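Local coordinates for PKS_KS domain-containing protein (Photorhabdus luminescens subsp. laumondii, PDB 6SMO), which probably acts as a 3-oxoacyl-[acyl-carrier-protein] synthase, extending acyl chains by condensation, and binds a poly-oxo aldehyde in its ligand pocket, at residues B[46-51]-B[386-391]. Residues are numbered along the deposited sequence; the frame is centred on the assembly and turned at random.
Sequences EFWNNI and IEKQYV
Lys388 lies along one face of the Trp48 indole, and Tyr390 meets the same ring at its edge. Followed outward, the lysine starts with CB near the benzo end, 4.1 Å from Trp48 CZ2, and CG carries the chain on without a close contact to the indole. Its CD then sits 3.6 Å from the centroid of the five-membered ring and 23° off the ring normal, which meets the geometry of a CH-pi contact; NE1 of Trp48 is 3.4 Å from this carbon. CE is 4.0 Å from both NE1 and CD1 of Trp48. The chain bends at its last torsion, and NZ stands over the rim near CD1, 4.5 Å from the five-membered centroid and 31° off the normal, an off-centre cation-pi pair. The two side chains thus run past each other in opposite directions, the lysine reaching back toward helix 44-53. With CG anti to the backbone N, Trp48 extends toward the turn, where Tyr390 CB lies close to the indole plane, 3.8 Å from CZ2. The tyrosine ring and the indole's six-membered ring form an oblique pair, centroids 5.9 Å apart and planes at 82°; Tyr390 also stacks on His52. Trp48 further touches Leu384. Lys388 and Tyr390 flank Gln389, whose positive phi turns the chain out of helix 372-388. One indole of helix 44-53 thus packs against the end of helix 372-388 and strand 390-391, tying N-terminal to C-terminal parts of the thiolase-like ketosynthase fold.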
loop_
_atom_site.group_PDB
_atom_site.type_symbol
_atom_site.label_atom_id
_atom_site.label_comp_id
_atom_site.label_asym_id
_atom_site.label_seq_id
_atom_site.Cartn_x
_atom_site.Cartn_y
_atom_site.Cartn_z
ATOM N N GLU B 46 24.673 7.942 -14.600
ATOM C CA GLU B 46 25.490 7.126 -13.658
ATOM C C GLU B 46 24.795 5.781 -13.410
ATOM O O GLU B 46 25.497 4.751 -13.407
ATOM C CB GLU B 46 25.712 7.877 -12.342
ATOM C CG GLU B 46 26.780 7.252 -11.460
ATOM C CD GLU B 46 26.848 7.814 -10.050
ATOM O OE1 GLU B 46 26.991 7.012 -9.105
ATOM O OE2 GLU B 46 26.765 9.050 -9.899
ATOM N N PHE B 47 23.472 5.800 -13.211
ATOM C CA PHE B 47 22.624 4.608 -12.933
ATOM C C PHE B 47 22.786 3.575 -14.055
ATOM O O PHE B 47 23.004 2.389 -13.738
ATOM C CB PHE B 47 21.156 5.014 -12.769
ATOM C CG PHE B 47 20.191 3.862 -12.633
ATOM C CD1 PHE B 47 20.144 3.110 -11.469
ATOM C CD2 PHE B 47 19.326 3.531 -13.666
ATOM C CE1 PHE B 47 19.256 2.054 -11.343
ATOM C CE2 PHE B 47 18.438 2.475 -13.538
ATOM C CZ PHE B 47 18.405 1.738 -12.377
ATOM N N TRP B 48 22.681 4.010 -15.316
ATOM C CA TRP B 48 22.710 3.126 -16.514
ATOM C C TRP B 48 24.091 2.476 -16.666
ATOM O O TRP B 48 24.140 1.243 -16.844
ATOM C CB TRP B 48 22.326 3.889 -17.788
ATOM C CG TRP B 48 22.508 3.061 -19.022
ATOM C CD1 TRP B 48 23.471 3.203 -19.979
ATOM C CD2 TRP B 48 21.733 1.909 -19.403
ATOM N NE1 TRP B 48 23.333 2.236 -20.939
ATOM C CE2 TRP B 48 22.277 1.428 -20.613
ATOM C CE3 TRP B 48 20.631 1.248 -18.848
ATOM C CZ2 TRP B 48 21.750 0.318 -21.274
ATOM C CZ3 TRP B 48 20.112 0.152 -19.502
ATOM C CH2 TRP B 48 20.665 -0.305 -20.699
ATOM N N ASN B 49 25.157 3.283 -16.617
ATOM C CA ASN B 49 26.564 2.851 -16.842
ATOM C C ASN B 49 26.900 1.663 -15.932
ATOM O O ASN B 49 27.513 0.701 -16.429
ATOM C CB ASN B 49 27.556 3.997 -16.615
ATOM C CG ASN B 49 27.502 5.057 -17.696
ATOM O OD1 ASN B 49 27.149 4.774 -18.838
ATOM N ND2 ASN B 49 27.856 6.283 -17.346
ATOM N N ASN B 50 26.508 1.732 -14.656
ATOM C CA ASN B 50 26.855 0.722 -13.620
ATOM C C ASN B 50 26.090 -0.581 -13.886
ATOM O O ASN B 50 26.731 -1.650 -13.825
ATOM C CB ASN B 50 26.624 1.262 -12.205
ATOM C CG ASN B 50 27.663 2.283 -11.790
ATOM O OD1 ASN B 50 27.327 3.388 -11.371
ATOM N ND2 ASN B 50 28.932 1.928 -11.911
ATOM N N ILE B 51 24.785 -0.506 -14.178
ATOM C CA ILE B 51 23.922 -1.707 -14.402
ATOM C C ILE B 51 24.258 -2.332 -15.763
ATOM O O ILE B 51 24.080 -3.559 -15.899
ATOM C CB ILE B 51 22.416 -1.389 -14.258
ATOM C CG1 ILE B 51 21.892 -0.461 -15.358
ATOM C CG2 ILE B 51 22.115 -0.847 -12.868
ATOM C CD1 ILE B 51 20.389 -0.504 -15.524
ATOM N N ILE B 386 14.857 -0.449 -23.204
ATOM C CA ILE B 386 14.063 -0.397 -24.470
ATOM C C ILE B 386 14.645 0.694 -25.378
ATOM O O ILE B 386 14.782 0.435 -26.591
ATOM C CB ILE B 386 12.564 -0.175 -24.176
ATOM C CG1 ILE B 386 11.946 -1.396 -23.485
ATOM C CG2 ILE B 386 11.806 0.196 -25.444
ATOM C CD1 ILE B 386 10.613 -1.128 -22.826
ATOM N N GLU B 387 14.961 1.861 -24.809
ATOM C CA GLU B 387 15.555 3.025 -25.525
ATOM C C GLU B 387 16.865 2.609 -26.203
ATOM O O GLU B 387 17.001 2.848 -27.420
ATOM C CB GLU B 387 15.809 4.190 -24.566
ATOM C CG GLU B 387 15.013 5.438 -24.901
ATOM C CD GLU B 387 15.678 6.358 -25.910
ATOM O OE1 GLU B 387 15.045 6.655 -26.943
ATOM O OE2 GLU B 387 16.823 6.779 -25.656
ATOM N N LYS B 388 17.780 2.006 -25.439
ATOM C CA LYS B 388 19.179 1.720 -25.863
ATOM C C LYS B 388 19.288 0.305 -26.448
ATOM O O LYS B 388 20.412 -0.079 -26.829
ATOM C CB LYS B 388 20.125 1.935 -24.677
ATOM C CG LYS B 388 20.284 3.389 -24.249
ATOM C CD LYS B 388 20.854 3.563 -22.858
ATOM C CE LYS B 388 20.941 5.014 -22.430
ATOM N NZ LYS B 388 22.112 5.697 -23.031
ATOM N N GLN B 389 18.170 -0.431 -26.535
ATOM C CA GLN B 389 18.093 -1.807 -27.099
ATOM C C GLN B 389 19.186 -2.680 -26.469
ATOM O O GLN B 389 19.839 -3.446 -27.209
ATOM C CB GLN B 389 18.218 -1.769 -28.625
ATOM C CG GLN B 389 17.081 -1.034 -29.322
ATOM C CD GLN B 389 15.803 -1.837 -29.367
ATOM O OE1 GLN B 389 15.123 -2.019 -28.360
ATOM N NE2 GLN B 389 15.458 -2.318 -30.550
ATOM N N TYR B 390 19.378 -2.554 -25.153
ATOM C CA TYR B 390 20.345 -3.336 -24.339
ATOM C C TYR B 390 19.600 -3.962 -23.156
ATOM O O TYR B 390 18.601 -3.374 -22.696
ATOM C CB TYR B 390 21.500 -2.450 -23.862
ATOM C CG TYR B 390 22.632 -3.198 -23.203
ATOM C CD1 TYR B 390 23.686 -3.699 -23.950
ATOM C CD2 TYR B 390 22.650 -3.411 -21.835
ATOM C CE1 TYR B 390 24.730 -4.390 -23.355
ATOM C CE2 TYR B 390 23.685 -4.102 -21.223
ATOM C CZ TYR B 390 24.730 -4.592 -21.986
ATOM O OH TYR B 390 25.755 -5.271 -21.392
ATOM N N VAL B 391 20.077 -5.117 -22.688
ATOM C CA VAL B 391 19.492 -5.875 -21.543
ATOM C C VAL B 391 20.585 -6.075 -20.487
ATOM O O VAL B 391 21.603 -6.717 -20.809
ATOM C CB VAL B 391 18.896 -7.217 -22.014
ATOM C CG1 VAL B 391 18.412 -8.061 -20.848
ATOM C CG2 VAL B 391 17.773 -7.012 -23.018
#